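Long-range contacts in DNA repair and recombination protein RadB (Thermococcus kodakarensis, PDB 2CVH), which is a RecA-like protein that probably acts in DNA repair and homologous recombination, binding DNA with only very weak ATPase activity: residues 41-46 with 67-72; 36-41 with 60-65. One frame throughout, in Å; residues are numbered along the deposited sequence.

Contact 1 (41-46 with 67-72)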
loop_
_atom_site.group_PDB
_atom_site.type_symbol
_atom_site.label_atom_id
_atom_site.label_comp_id
_atom_site.label_asym_id
_atom_site.label_seq_id
_atom_site.Cartn_x
_atom_site.Cartn_y
_atom_site.Cartn_z
ATOM N N GLY A 41 1.393 -9.296 -1.092
ATOM C CA GLY A 41 0.515 -10.176 -0.336
ATOM C C GLY A 41 0.550 -11.600 -0.873
ATOM O O GLY A 41 0.782 -12.561 -0.141
ATOM N N LEU A 42 0.395 -11.730 -2.180
ATOM C CA LEU A 42 0.415 -13.031 -2.827
ATOM C C LEU A 42 1.670 -13.864 -2.506
ATOM O O LEU A 42 1.575 -15.026 -2.106
ATOM C CB LEU A 42 0.232 -12.832 -4.340
ATOM C CG LEU A 42 0.085 -13.959 -5.375
ATOM C CD1 LEU A 42 1.389 -14.197 -6.067
ATOM C CD2 LEU A 42 -0.496 -15.244 -4.752
ATOM N N LEU A 43 2.844 -13.258 -2.613
ATOM C CA LEU A 43 4.094 -13.970 -2.362
ATOM C C LEU A 43 4.462 -14.164 -0.883
ATOM O O LEU A 43 5.359 -14.954 -0.579
ATOM C CB LEU A 43 5.235 -13.272 -3.120
ATOM C CG LEU A 43 4.965 -13.041 -4.614
ATOM C CD1 LEU A 43 6.115 -12.292 -5.224
ATOM C CD2 LEU A 43 4.790 -14.382 -5.336
ATOM N N SER A 44 3.803 -13.449 0.033
ATOM C CA SER A 44 4.084 -13.617 1.465
ATOM C C SER A 44 3.691 -15.033 1.924
ATOM O O SER A 44 4.366 -15.630 2.765
ATOM C CB SER A 44 3.369 -12.558 2.319
ATOM O OG SER A 44 1.967 -12.734 2.361
ATOM N N GLY A 45 2.614 -15.575 1.354
ATOM C CA GLY A 45 2.188 -16.920 1.703
ATOM C C GLY A 45 1.285 -17.058 2.914
ATOM O O GLY A 45 0.859 -18.167 3.252
ATOM N N LYS A 46 0.942 -15.938 3.537
ATOM C CA LYS A 46 0.080 -15.960 4.703
ATOM C C LYS A 46 -1.078 -15.027 4.470
ATOM O O LYS A 46 -1.215 -14.461 3.389
ATOM C CB LYS A 46 0.867 -15.553 5.949
ATOM C CG LYS A 46 2.187 -16.296 6.056
ATOM C CD LYS A 46 3.049 -15.770 7.178
ATOM C CE LYS A 46 4.483 -16.229 6.980
ATOM N NZ LYS A 46 5.025 -15.825 5.640
ATOM N N GLU A 67 -1.798 -17.693 -10.922
ATOM C CA GLU A 67 -1.622 -18.710 -11.947
ATOM C C GLU A 67 -0.358 -18.531 -12.746
ATOM O O GLU A 67 0.435 -19.467 -12.847
ATOM C CB GLU A 67 -2.795 -18.704 -12.923
ATOM C CG GLU A 67 -4.036 -19.352 -12.413
ATOM C CD GLU A 67 -5.189 -19.139 -13.341
ATOM O OE1 GLU A 67 -6.103 -19.979 -13.345
ATOM O OE2 GLU A 67 -5.200 -18.122 -14.063
ATOM N N THR A 68 -0.175 -17.329 -13.304
ATOM C CA THR A 68 0.985 -17.019 -14.135
ATOM C C THR A 68 2.321 -17.233 -13.443
ATOM O O THR A 68 3.373 -17.172 -14.080
ATOM C CB THR A 68 0.953 -15.590 -14.687
ATOM O OG1 THR A 68 -0.379 -15.244 -15.078
ATOM C CG2 THR A 68 1.802 -15.531 -15.926
ATOM N N ARG A 69 2.283 -17.480 -12.141
ATOM C CA ARG A 69 3.495 -17.724 -11.378
ATOM C C ARG A 69 3.394 -19.145 -10.786
ATOM O O ARG A 69 4.136 -19.517 -9.870
ATOM C CB ARG A 69 3.627 -16.613 -10.311
ATOM C CG ARG A 69 3.551 -15.194 -10.956
ATOM C CD ARG A 69 3.296 -14.034 -9.977
ATOM N NE ARG A 69 4.530 -13.607 -9.337
ATOM C CZ ARG A 69 5.271 -12.582 -9.739
ATOM N NH1 ARG A 69 4.892 -11.843 -10.770
ATOM N NH2 ARG A 69 6.468 -12.388 -9.188
ATOM N N GLY A 70 2.495 -19.940 -11.376
ATOM C CA GLY A 70 2.224 -21.311 -10.958
ATOM C C GLY A 70 1.889 -21.495 -9.489
ATOM O O GLY A 70 2.306 -22.490 -8.903
ATOM N N LEU A 71 1.037 -20.624 -8.935
ATOM C CA LEU A 71 0.685 -20.641 -7.502
ATOM C C LEU A 71 -0.615 -21.193 -6.887
ATOM O O LEU A 71 -0.748 -21.158 -5.658
ATOM C CB LEU A 71 0.875 -19.238 -6.927
ATOM C CG LEU A 71 2.281 -18.858 -6.504
ATOM C CD1 LEU A 71 2.246 -17.454 -5.962
ATOM C CD2 LEU A 71 2.779 -19.821 -5.442
ATOM N N ASN A 72 -1.546 -21.717 -7.674
ATOM C CA ASN A 72 -2.826 -22.221 -7.118
ATOM C C ASN A 72 -3.573 -20.991 -6.646
ATOM O O ASN A 72 -3.403 -20.515 -5.515
ATOM C CB ASN A 72 -2.636 -23.201 -5.949
ATOM C CG ASN A 72 -3.961 -23.713 -5.388
ATOM O OD1 ASN A 72 -5.033 -23.176 -5.677
ATOM N ND2 ASN A 72 -3.884 -24.740 -4.570
#
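The flat group at this contact is the guanidinium of Arg69, and Leu43 meets it obliquely, neither squarely over a face nor squarely at an edge. Leu43 CD1 lies 4.0 Å from Arg69 NH2, and Leu43 CD2 is 4.1 Å from Arg69 NE. The two side chains cross at about a right angle. A bend in the arginine chain (chi3 82°) turns the guanidinium beside the leucine, while its NH1 is hydrogen-bonded to the backbone O of Arg214.

The other half of the contact is purely apolar. Leu42 and Leu71 reach toward each other tip to tip. Leu71 CD1 sits 3.4 Å from Leu42 CD1, tighter than a usual methyl contact, and 3.7 Å from Leu42 CD2. Leu43 CD2 lies 4.0 Å from the same Leu71 CD1, these two side chains also crossing at about a right angle. Leu42 CG stands anti to its own backbone N (chi1 -175°), which carries both methyls out to Leu71.

The contact joins the last turn of helix 33-44 to the loop after helix 59-67. Gly70, with positive phi, is the C-prime residue of the Schellman motif that ends that helix, and Leu71 follows directly. Leu42 also packs on Ala66 and Ala76 of the flanking helices. No hydrogen bond crosses between the segments, so the leucines pack on the Arg69 guanidinium without pairing with it.

Contact 2 (36-41 with 60-65)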
loop_
_atom_site.group_PDB
_atom_site.type_symbol
_atom_site.label_atom_id
_atom_site.label_comp_id
_atom_site.label_asym_id
_atom_site.label_seq_id
_atom_site.Cartn_x
_atom_site.Cartn_y
_atom_site.Cartn_z
ATOM N N LEU A 36 1.150 -3.829 -6.783
ATOM C CA LEU A 36 2.297 -4.041 -5.901
ATOM C C LEU A 36 1.776 -4.679 -4.602
ATOM O O LEU A 36 2.347 -5.653 -4.091
ATOM C CB LEU A 36 2.969 -2.702 -5.579
ATOM C CG LEU A 36 4.485 -2.606 -5.365
ATOM C CD1 LEU A 36 4.758 -1.445 -4.402
ATOM C CD2 LEU A 36 5.098 -3.899 -4.836
ATOM N N ALA A 37 0.697 -4.114 -4.077
ATOM C CA ALA A 37 0.079 -4.622 -2.857
ATOM C C ALA A 37 -0.321 -6.088 -3.039
ATOM O O ALA A 37 0.047 -6.943 -2.214
ATOM C CB ALA A 37 -1.148 -3.776 -2.505
ATOM N N LEU A 38 -1.016 -6.371 -4.146
ATOM C CA LEU A 38 -1.474 -7.724 -4.483
ATOM C C LEU A 38 -0.319 -8.716 -4.560
ATOM O O LEU A 38 -0.394 -9.817 -4.013
ATOM C CB LEU A 38 -2.224 -7.737 -5.832
ATOM C CG LEU A 38 -3.741 -7.553 -6.033
ATOM C CD1 LEU A 38 -4.116 -7.730 -7.524
ATOM C CD2 LEU A 38 -4.505 -8.577 -5.231
ATOM N N GLN A 39 0.755 -8.313 -5.235
ATOM C CA GLN A 39 1.914 -9.154 -5.403
ATOM C C GLN A 39 2.671 -9.412 -4.121
ATOM O O GLN A 39 3.147 -10.530 -3.894
ATOM C CB GLN A 39 2.842 -8.554 -6.452
ATOM C CG GLN A 39 4.106 -9.361 -6.717
ATOM C CD GLN A 39 4.656 -9.123 -8.120
ATOM O OE1 GLN A 39 5.858 -8.912 -8.318
ATOM N NE2 GLN A 39 3.774 -9.193 -9.105
ATOM N N THR A 40 2.831 -8.380 -3.302
ATOM C CA THR A 40 3.527 -8.555 -2.034
ATOM C C THR A 40 2.702 -9.535 -1.176
ATOM O O THR A 40 3.234 -10.513 -0.670
ATOM C CB THR A 40 3.710 -7.206 -1.312
ATOM O OG1 THR A 40 4.408 -6.314 -2.187
ATOM C CG2 THR A 40 4.523 -7.376 -0.021
ATOM N N GLY A 41 1.393 -9.296 -1.092
ATOM C CA GLY A 41 0.515 -10.176 -0.336
ATOM C C GLY A 41 0.550 -11.600 -0.873
ATOM O O GLY A 41 0.782 -12.561 -0.141
ATOM N N GLU A 60 -9.908 -11.569 -9.868
ATOM C CA GLU A 60 -9.440 -12.085 -11.167
ATOM C C GLU A 60 -7.982 -11.753 -11.431
ATOM O O GLU A 60 -7.212 -12.600 -11.918
ATOM C CB GLU A 60 -10.266 -11.509 -12.311
ATOM C CG GLU A 60 -11.645 -12.082 -12.412
ATOM C CD GLU A 60 -12.689 -11.288 -11.661
ATOM O OE1 GLU A 60 -12.352 -10.465 -10.780
ATOM O OE2 GLU A 60 -13.874 -11.507 -11.963
ATOM N N ARG A 61 -7.616 -10.503 -11.125
ATOM C CA ARG A 61 -6.247 -10.020 -11.302
ATOM C C ARG A 61 -5.294 -10.818 -10.400
ATOM O O ARG A 61 -4.216 -11.248 -10.846
ATOM C CB ARG A 61 -6.184 -8.512 -11.021
ATOM C CG ARG A 61 -4.851 -7.847 -11.317
ATOM C CD ARG A 61 -4.445 -7.990 -12.785
ATOM N NE ARG A 61 -3.272 -7.172 -13.081
ATOM C CZ ARG A 61 -2.105 -7.643 -13.507
ATOM N NH1 ARG A 61 -1.927 -8.943 -13.711
ATOM N NH2 ARG A 61 -1.093 -6.808 -13.682
ATOM N N LEU A 62 -5.710 -11.067 -9.154
ATOM C CA LEU A 62 -4.892 -11.858 -8.234
ATOM C C LEU A 62 -4.797 -13.310 -8.726
ATOM O O LEU A 62 -3.748 -13.944 -8.626
ATOM C CB LEU A 62 -5.468 -11.818 -6.825
ATOM C CG LEU A 62 -4.601 -12.634 -5.864
ATOM C CD1 LEU A 62 -3.343 -11.842 -5.498
ATOM C CD2 LEU A 62 -5.392 -12.998 -4.631
ATOM N N VAL A 63 -5.916 -13.843 -9.219
ATOM C CA VAL A 63 -5.971 -15.204 -9.782
ATOM C C VAL A 63 -4.989 -15.273 -10.962
ATOM O O VAL A 63 -4.182 -16.196 -11.064
ATOM C CB VAL A 63 -7.406 -15.539 -10.309
ATOM C CG1 VAL A 63 -7.412 -16.852 -11.067
ATOM C CG2 VAL A 63 -8.381 -15.591 -9.155
ATOM N N GLN A 64 -5.059 -14.279 -11.848
ATOM C CA GLN A 64 -4.165 -14.213 -13.001
ATOM C C GLN A 64 -2.745 -14.216 -12.498
ATOM O O GLN A 64 -1.939 -15.074 -12.868
ATOM C CB GLN A 64 -4.420 -12.944 -13.802
ATOM C CG GLN A 64 -3.541 -12.826 -15.045
ATOM C CD GLN A 64 -3.901 -11.628 -15.914
ATOM O OE1 GLN A 64 -3.990 -11.743 -17.143
ATOM N NE2 GLN A 64 -4.107 -10.475 -15.285
ATOM N N MET A 65 -2.455 -13.293 -11.586
ATOM C CA MET A 65 -1.117 -13.191 -11.017
ATOM C C MET A 65 -0.678 -14.505 -10.367
ATOM O O MET A 65 0.429 -14.977 -10.609
ATOM C CB MET A 65 -1.066 -12.040 -10.015
ATOM C CG MET A 65 -1.324 -10.680 -10.658
ATOM S SD MET A 65 -1.485 -9.314 -9.496
ATOM C CE MET A 65 -0.051 -9.726 -8.437
#
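Leu38 carries this packing of helix 36-41 on helix 60-65, two helices of the RecA-like P-loop ATPase fold. Helix 33-44 is the one that follows the Walker A loop. The axes pass 10.4 Å apart and cross at -51°. Starting from the backbone, Leu38 CB meets the end of Met65, 3.9 Å from its CE. Farther out the two methyls part. Leu38 CD1 lies 3.6 Å from Met65 SD and 3.9 Å from Arg61 CG. Leu38 CD2 turns to Leu62, where it comes within 3.5 Å of Leu62 CD1, a tight carbon contact, and 3.7 Å from Leu62 CB. An alanine here would remove both methyls and would probably open a gap between Leu62 and Met65, with the Met65 sulfur losing its methyl neighbour.

Arg61 adds only its aliphatic part to Leu38. Met65 SD lies over one face of the Arg61 guanidinium, offset toward the rim, and Arg61 NH2 is hydrogen-bonded to the backbone O of Thr212. Phe57 and Phe80 also pack on Leu38. Met65 bends at its last torsion (chi3 45°), which brings its methyl against the backbone of helix 36-41: Met65 CE rests 3.6 Å from Gln39 N.

Contacts 1 and 2 are successive parts of one interface along helix 33-44, with centres 8 Å apart. They share Gly41. Helix 59-67 supplies the partner in contact 2, and the loop that follows it does so in contact 1. They touch, for one, where Leu42 CB lies 3.9 Å from Leu62 CD1, which joins their apolar layers. Contact 2 is the more buried and the nearer to the predicted ATP site: the side chain of Leu38 is about 5 Å from that of Thr34, whereas that of Leu42 is about 11 Å away. Contact 1 therefore packs the far end of the helix that begins at the Walker A loop.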